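Long-range contacts in hemolysin activator protein CdiB (Acinetobacter baumannii ACICU, PDB 6WIL), which probably secretes its partner CdiA-type toxin across the outer membrane as the TpsB transporter of a contact-dependent growth inhibition system: residues Cys54-Glu59 / Gly92-Thr97; Gln74-Val79 / Lys114-Ser119. One frame throughout, in Å; residues are numbered along the deposited sequence.

Contact 1. Residues Cys54-Glu59 / Gly92-Thr97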
ATOM      1  N   CYS A  54      28.454 -19.091  41.919  1.00 36.20           N
ATOM      2  CA  CYS A  54      27.515 -18.066  41.496  1.00 40.56           C
ATOM      3  C   CYS A  54      27.677 -16.840  42.381  1.00 41.77           C
ATOM      4  O   CYS A  54      28.242 -16.906  43.473  1.00 41.42           O
ATOM      5  CB  CYS A  54      26.065 -18.575  41.534  1.00 60.25           C
ATOM      6  SG  CYS A  54      25.453 -19.102  43.160  1.00 76.80           S
ATOM      7  N   VAL A  55      27.177 -15.713  41.886  1.00 47.53           N
ATOM      8  CA  VAL A  55      27.231 -14.439  42.590  1.00 36.85           C
ATOM      9  C   VAL A  55      25.813 -13.894  42.695  1.00 45.78           C
ATOM     10  O   VAL A  55      24.999 -14.071  41.783  1.00 39.37           O
ATOM     11  CB  VAL A  55      28.167 -13.433  41.884  1.00 47.07           C
ATOM     12  CG1 VAL A  55      27.680 -13.134  40.469  1.00 50.79           C
ATOM     13  CG2 VAL A  55      28.300 -12.151  42.698  1.00 45.64           C
ATOM     14  N   THR A  56      25.511 -13.260  43.823  1.00 46.72           N
ATOM     15  CA  THR A  56      24.195 -12.675  44.049  1.00 48.97           C
ATOM     16  C   THR A  56      24.178 -11.280  43.444  1.00 49.57           C
ATOM     17  O   THR A  56      24.913 -10.395  43.893  1.00 43.74           O
ATOM     18  CB  THR A  56      23.882 -12.628  45.542  1.00 51.97           C
ATOM     19  OG1 THR A  56      23.805 -13.963  46.059  1.00 48.17           O
ATOM     20  CG2 THR A  56      22.563 -11.909  45.789  1.00 44.19           C
ATOM     21  N   VAL A  57      23.356 -11.075  42.421  1.00 51.56           N
ATOM     22  CA  VAL A  57      23.276  -9.760  41.802  1.00 50.02           C
ATOM     23  C   VAL A  57      22.276  -8.916  42.581  1.00 41.99           C
ATOM     24  O   VAL A  57      21.166  -9.363  42.891  1.00 45.33           O
ATOM     25  CB  VAL A  57      22.914  -9.868  40.309  1.00 51.04           C
ATOM     26  CG1 VAL A  57      23.820 -10.876  39.624  1.00 46.95           C
ATOM     27  CG2 VAL A  57      21.454 -10.240  40.094  1.00 66.84           C
ATOM     28  N   LYS A  58      22.690  -7.713  42.958  1.00 48.77           N
ATOM     29  CA  LYS A  58      21.799  -6.791  43.636  1.00 47.62           C
ATOM     30  C   LYS A  58      21.524  -5.533  42.830  1.00 57.69           C
ATOM     31  O   LYS A  58      20.639  -4.759  43.212  1.00 61.05           O
ATOM     32  CB  LYS A  58      22.363  -6.407  45.014  1.00 41.78           C
ATOM     33  CG  LYS A  58      23.586  -5.515  44.987  1.00 56.98           C
ATOM     34  CD  LYS A  58      24.234  -5.479  46.365  1.00 69.61           C
ATOM     35  CE  LYS A  58      25.405  -4.507  46.429  1.00 80.27           C
ATOM     36  NZ  LYS A  58      24.973  -3.084  46.526  1.00 89.48           N
ATOM     37  N   GLU A  59      22.245  -5.312  41.732  1.00 50.10           N
ATOM     38  CA  GLU A  59      22.021  -4.166  40.860  1.00 54.39           C
ATOM     39  C   GLU A  59      22.298  -4.585  39.425  1.00 57.93           C
ATOM     40  O   GLU A  59      23.355  -5.155  39.140  1.00 53.81           O
ATOM     41  CB  GLU A  59      22.923  -2.980  41.237  1.00 42.20           C
ATOM     42  CG  GLU A  59      22.943  -2.628  42.718  1.00 67.24           C
ATOM     43  CD  GLU A  59      23.566  -1.277  43.000  1.00 90.01           C
ATOM     44  OE1 GLU A  59      24.050  -0.629  42.047  1.00 83.17           O
ATOM     45  OE2 GLU A  59      23.562  -0.861  44.178  1.00 97.14           O
ATOM     46  N   GLY A  92      18.523 -10.309  42.549  1.00 47.68           N
ATOM     47  CA  GLY A  92      18.578 -11.059  43.785  1.00 39.68           C
ATOM     48  C   GLY A  92      18.868 -12.535  43.640  1.00 43.92           C
ATOM     49  O   GLY A  92      19.008 -13.222  44.659  1.00 50.84           O
ATOM     50  N   LYS A  93      18.962 -13.053  42.419  1.00 37.74           N
ATOM     51  CA  LYS A  93      19.282 -14.460  42.245  1.00 41.42           C
ATOM     52  C   LYS A  93      20.794 -14.661  42.177  1.00 52.71           C
ATOM     53  O   LYS A  93      21.572 -13.712  42.062  1.00 50.39           O
ATOM     54  CB  LYS A  93      18.606 -15.025  40.997  1.00 35.56           C
ATOM     55  CG  LYS A  93      17.115 -15.230  41.175  1.00 42.33           C
ATOM     56  CD  LYS A  93      16.601 -16.361  40.307  1.00 48.09           C
ATOM     57  CE  LYS A  93      15.168 -16.692  40.668  1.00 45.13           C
ATOM     58  NZ  LYS A  93      14.404 -15.440  40.928  1.00 43.38           N
ATOM     59  N   CYS A  94      21.209 -15.921  42.261  1.00 52.17           N
ATOM     60  CA  CYS A  94      22.620 -16.286  42.247  1.00 54.94           C
ATOM     61  C   CYS A  94      23.018 -16.638  40.818  1.00 42.89           C
ATOM     62  O   CYS A  94      22.506 -17.608  40.249  1.00 57.29           O
ATOM     63  CB  CYS A  94      22.888 -17.455  43.196  1.00 44.15           C
ATOM     64  SG  CYS A  94      24.544 -17.449  43.920  1.00 92.52           S
ATOM     65  N   ILE A  95      23.925 -15.859  40.239  1.00 45.39           N
ATOM     66  CA  ILE A  95      24.239 -15.954  38.818  1.00 48.09           C
ATOM     67  C   ILE A  95      25.630 -16.546  38.645  1.00 39.48           C
ATOM     68  O   ILE A  95      26.619 -15.978  39.118  1.00 39.46           O
ATOM     69  CB  ILE A  95      24.135 -14.586  38.128  1.00 42.43           C
ATOM     70  CG1 ILE A  95      22.707 -14.046  38.235  1.00 46.54           C
ATOM     71  CG2 ILE A  95      24.578 -14.688  36.680  1.00 39.84           C
ATOM     72  CD1 ILE A  95      21.651 -15.062  37.863  1.00 44.50           C
ATOM     73  N   GLY A  96      25.701 -17.684  37.953  1.00 40.58           N
ATOM     74  CA  GLY A  96      26.950 -18.251  37.503  1.00 41.52           C
ATOM     75  C   GLY A  96      27.159 -18.006  36.016  1.00 52.31           C
ATOM     76  O   GLY A  96      26.366 -17.350  35.345  1.00 43.78           O
ATOM     77  N   THR A  97      28.248 -18.591  35.507  1.00 51.64           N
ATOM     78  CA  THR A  97      28.692 -18.277  34.152  1.00 52.06           C
ATOM     79  C   THR A  97      27.631 -18.611  33.108  1.00 47.63           C
ATOM     80  O   THR A  97      27.457 -17.871  32.133  1.00 51.98           O
ATOM     81  CB  THR A  97      29.996 -19.015  33.830  1.00 49.75           C
ATOM     82  OG1 THR A  97      29.759 -20.426  33.757  1.00 53.66           O
ATOM     83  CG2 THR A  97      31.046 -18.737  34.895  1.00 47.08           C
TER
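A disulfide-closed two-stranded antiparallel sheet joins Cys54-Glu59 to Gly92-Thr97, with Cys54 SG bonded to Cys94 SG at 2.0 Å. The bridge turns through a chi3 of 83°, near the right angle a relaxed disulfide prefers; Cys54 swings its sulfur between its own N and carbonyl carbon (chi1 61°) to meet Cys94. Beside it, Val55 and Ile95 form the hydrogen-bonded pair: Val55 N gives to Ile95 O at 2.8 Å, while Ile95 N gives to Val55 O at 2.6 Å almost straight (172°). Thr56 and Cys94 are the non-hydrogen-bonded pair that follows. Gly92-Thr97 belongs to the ShlB-type POTRA domain, and strand 94-95 leads through Gly96, the N-cap, into helix 97-113. The pairing runs on past the strands, as Val57 N reaches Lys93 O at 3.2 Å and Gly92 N returns a more bent bond to Val57 O at 2.8 Å. On the face away from the disulfide, Val57 CG1 lies against Ile95 CG1 at 3.6 Å, and Ile95 continues inward onto Leu100 and Ile103 of the helix.

Contact 2. Residues Gln74-Val79 / Lys114-Ser119; sequences QQFNFV and KGFITS
Gln75 meets Phe116 first: its extended chain, with CG anti to the backbone N (chi1 -177°), carries NE2 to the edge of the ring, 3.8 Å from Phe116 CZ. The amide stands nearly perpendicular to that ring. Phe76 comes next and makes a T-shaped stack, pointing its edge at the face of Phe116 with centroids 4.8 Å apart and planes at 65°. Its CE1 sits over the centre of the Phe116 ring, while the Phe76 side chain also packs on Leu111 of helix 97-113 and on Ile137 and Ile139 of strand 132-149. On helix 77-85, a chi1 of 71°, with CG between backbone N and carbonyl carbon, turns the Phe78 ring toward Lys114, which lies over one face. Bends at chi2 and chi4 lay the lysine along that face: CG makes a CH-pi contact 4.0 Å from the centroid of the Phe78 ring, and NZ an off-centre cation-pi contact at 4.1 Å from the same centroid. Phe78 CZ also touches Phe116 CE2 at 4.0 Å. Lys114 follows helix 97-113, and Gly115, with the positive phi of a Schellman motif, turns the chain toward Phe116. No hydrogen bond crosses between the segments, so the start of helix 77-85 with the residues just before it, and the loop after helix 97-113, are joined here by aromatic and apolar contact, with the lysine charge probably stabilised in part by the pi electrons of Phe78.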
ATOM      1  N   GLN A  74      20.587   6.843  27.071  1.00 85.47           N
ATOM      2  CA  GLN A  74      19.168   6.985  27.383  1.00 76.11           C
ATOM      3  C   GLN A  74      18.296   6.263  26.364  1.00 77.67           C
ATOM      4  O   GLN A  74      17.199   5.799  26.699  1.00 63.92           O
ATOM      5  CB  GLN A  74      18.795   8.469  27.442  1.00 88.82           C
ATOM      6  CG  GLN A  74      17.475   8.775  28.134  1.00106.04           C
ATOM      7  CD  GLN A  74      17.658   9.189  29.584  1.00108.16           C
ATOM      8  OE1 GLN A  74      18.512   8.655  30.293  1.00113.24           O
ATOM      9  NE2 GLN A  74      16.863  10.158  30.027  1.00103.63           N
ATOM     10  N   GLN A  75      18.771   6.153  25.122  1.00 77.55           N
ATOM     11  CA  GLN A  75      18.034   5.447  24.082  1.00 72.06           C
ATOM     12  C   GLN A  75      18.005   3.940  24.305  1.00 63.36           C
ATOM     13  O   GLN A  75      17.108   3.265  23.788  1.00 56.28           O
ATOM     14  CB  GLN A  75      18.651   5.759  22.717  1.00 65.81           C
ATOM     15  CG  GLN A  75      17.928   5.145  21.527  1.00 81.87           C
ATOM     16  CD  GLN A  75      18.620   5.446  20.209  1.00 81.95           C
ATOM     17  OE1 GLN A  75      19.742   5.950  20.187  1.00 69.70           O
ATOM     18  NE2 GLN A  75      17.947   5.145  19.103  1.00 70.54           N
ATOM     19  N   PHE A  76      18.952   3.395  25.070  1.00 70.24           N
ATOM     20  CA  PHE A  76      19.120   1.951  25.189  1.00 56.93           C
ATOM     21  C   PHE A  76      18.652   1.389  26.524  1.00 48.95           C
ATOM     22  O   PHE A  76      18.906   0.213  26.805  1.00 44.50           O
ATOM     23  CB  PHE A  76      20.580   1.573  24.949  1.00 48.27           C
ATOM     24  CG  PHE A  76      20.998   1.678  23.513  1.00 54.14           C
ATOM     25  CD1 PHE A  76      20.467   0.821  22.563  1.00 57.56           C
ATOM     26  CD2 PHE A  76      21.914   2.635  23.110  1.00 55.24           C
ATOM     27  CE1 PHE A  76      20.848   0.911  21.237  1.00 61.65           C
ATOM     28  CE2 PHE A  76      22.297   2.732  21.786  1.00 62.70           C
ATOM     29  CZ  PHE A  76      21.766   1.866  20.848  1.00 47.75           C
ATOM     30  N   ASN A  77      17.956   2.182  27.343  1.00 63.36           N
ATOM     31  CA  ASN A  77      17.494   1.685  28.635  1.00 66.44           C
ATOM     32  C   ASN A  77      16.472   0.562  28.498  1.00 57.73           C
ATOM     33  O   ASN A  77      16.222  -0.149  29.476  1.00 65.47           O
ATOM     34  CB  ASN A  77      16.909   2.825  29.475  1.00 70.35           C
ATOM     35  CG  ASN A  77      15.739   3.517  28.798  1.00 83.44           C
ATOM     36  OD1 ASN A  77      14.693   2.911  28.561  1.00 93.10           O
ATOM     37  ND2 ASN A  77      15.902   4.804  28.507  1.00 87.57           N
ATOM     38  N   PHE A  78      15.880   0.381  27.313  1.00 60.10           N
ATOM     39  CA  PHE A  78      14.938  -0.715  27.117  1.00 57.18           C
ATOM     40  C   PHE A  78      15.608  -2.077  27.246  1.00 46.82           C
ATOM     41  O   PHE A  78      14.919  -3.077  27.474  1.00 45.88           O
ATOM     42  CB  PHE A  78      14.260  -0.595  25.747  1.00 40.63           C
ATOM     43  CG  PHE A  78      15.168  -0.893  24.590  1.00 30.96           C
ATOM     44  CD1 PHE A  78      15.978   0.097  24.057  1.00 40.05           C
ATOM     45  CD2 PHE A  78      15.204  -2.158  24.024  1.00 35.90           C
ATOM     46  CE1 PHE A  78      16.814  -0.171  22.987  1.00 31.17           C
ATOM     47  CE2 PHE A  78      16.044  -2.436  22.958  1.00 43.47           C
ATOM     48  CZ  PHE A  78      16.849  -1.440  22.438  1.00 36.85           C
ATOM     49  N   VAL A  79      16.930  -2.140  27.090  1.00 48.17           N
ATOM     50  CA  VAL A  79      17.648  -3.396  27.281  1.00 50.81           C
ATOM     51  C   VAL A  79      17.609  -3.812  28.746  1.00 43.05           C
ATOM     52  O   VAL A  79      17.318  -4.968  29.072  1.00 35.25           O
ATOM     53  CB  VAL A  79      19.091  -3.268  26.764  1.00 59.88           C
ATOM     54  CG1 VAL A  79      19.950  -4.409  27.285  1.00 36.19           C
ATOM     55  CG2 VAL A  79      19.106  -3.228  25.238  1.00 40.25           C
ATOM     56  N   LYS A 114      14.945  -4.422  18.365  1.00 40.57           N
ATOM     57  CA  LYS A 114      14.745  -3.020  18.031  1.00 47.56           C
ATOM     58  C   LYS A 114      15.540  -2.581  16.806  1.00 51.89           C
ATOM     59  O   LYS A 114      15.421  -1.423  16.395  1.00 44.99           O
ATOM     60  CB  LYS A 114      15.096  -2.137  19.232  1.00 43.98           C
ATOM     61  CG  LYS A 114      13.898  -1.764  20.103  1.00 41.67           C
ATOM     62  CD  LYS A 114      13.185  -2.992  20.648  1.00 57.17           C
ATOM     63  CE  LYS A 114      11.882  -2.615  21.336  1.00 61.34           C
ATOM     64  NZ  LYS A 114      12.097  -1.597  22.399  1.00 61.27           N
ATOM     65  N   GLY A 115      16.343  -3.467  16.221  1.00 37.98           N
ATOM     66  CA  GLY A 115      16.978  -3.209  14.944  1.00 39.69           C
ATOM     67  C   GLY A 115      18.451  -2.842  14.962  1.00 49.60           C
ATOM     68  O   GLY A 115      18.999  -2.529  13.899  1.00 34.48           O
ATOM     69  N   PHE A 116      19.117  -2.878  16.117  1.00 47.59           N
ATOM     70  CA  PHE A 116      20.520  -2.464  16.197  1.00 39.78           C
ATOM     71  C   PHE A 116      21.405  -3.671  15.890  1.00 48.09           C
ATOM     72  O   PHE A 116      21.982  -4.313  16.770  1.00 48.88           O
ATOM     73  CB  PHE A 116      20.816  -1.849  17.558  1.00 42.31           C
ATOM     74  CG  PHE A 116      19.914  -0.693  17.904  1.00 47.35           C
ATOM     75  CD1 PHE A 116      20.236   0.600  17.515  1.00 47.23           C
ATOM     76  CD2 PHE A 116      18.740  -0.901  18.611  1.00 46.95           C
ATOM     77  CE1 PHE A 116      19.407   1.663  17.832  1.00 46.41           C
ATOM     78  CE2 PHE A 116      17.905   0.158  18.930  1.00 33.60           C
ATOM     79  CZ  PHE A 116      18.239   1.441  18.540  1.00 44.45           C
ATOM     80  N   ILE A 117      21.521  -3.965  14.593  1.00 38.65           N
ATOM     81  CA  ILE A 117      22.158  -5.200  14.146  1.00 38.63           C
ATOM     82  C   ILE A 117      23.679  -5.166  14.234  1.00 47.44           C
ATOM     83  O   ILE A 117      24.313  -6.225  14.164  1.00 46.39           O
ATOM     84  CB  ILE A 117      21.745  -5.526  12.701  1.00 40.77           C
ATOM     85  CG1 ILE A 117      21.860  -4.273  11.829  1.00 29.94           C
ATOM     86  CG2 ILE A 117      20.335  -6.103  12.663  1.00 39.42           C
ATOM     87  CD1 ILE A 117      21.619  -4.525  10.361  1.00 51.66           C
ATOM     88  N   THR A 118      24.289  -3.988  14.369  1.00 38.01           N
ATOM     89  CA  THR A 118      25.739  -3.879  14.477  1.00 50.46           C
ATOM     90  C   THR A 118      26.186  -3.458  15.870  1.00 43.73           C
ATOM     91  O   THR A 118      27.370  -3.171  16.071  1.00 41.83           O
ATOM     92  CB  THR A 118      26.288  -2.899  13.437  1.00 45.50           C
ATOM     93  OG1 THR A 118      25.799  -1.581  13.714  1.00 35.30           O
ATOM     94  CG2 THR A 118      25.864  -3.318  12.041  1.00 31.45           C
ATOM     95  N   SER A 119      25.268  -3.394  16.825  1.00 34.98           N
ATOM     96  CA  SER A 119      25.600  -3.129  18.213  1.00 42.48           C
ATOM     97  C   SER A 119      25.708  -4.443  18.980  1.00 45.83           C
ATOM     98  O   SER A 119      25.192  -5.480  18.555  1.00 48.12           O
ATOM     99  CB  SER A 119      24.558  -2.212  18.855  1.00 38.00           C
ATOM    100  OG  SER A 119      24.712  -0.881  18.397  1.00 48.66           O
TER

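How the contacts relate
Helix 97-113 connects the two contacts: contact 1 leads into its start through Gly96, and contact 2 takes up the chain just after its C-terminal end. Their centres are 24 Å apart and their nearest atoms about 11 Å, so they do not touch. Along the chain the segments alternate, with Gln74-Val79 falling between the halves of contact 1 and Gly92-Thr97 between those of contact 2. Contact 1 combines a disulfide and backbone hydrogen bonds with some apolar packing, whereas contact 2 has no hydrogen bond across it and rests on side chains. Contact 1 lies farther out, its centre 49 Å from the chain's centre against 29 Å for contact 2; in contact 2, Phe116 also touches Ile168 and Asn170, within the second POTRA domain.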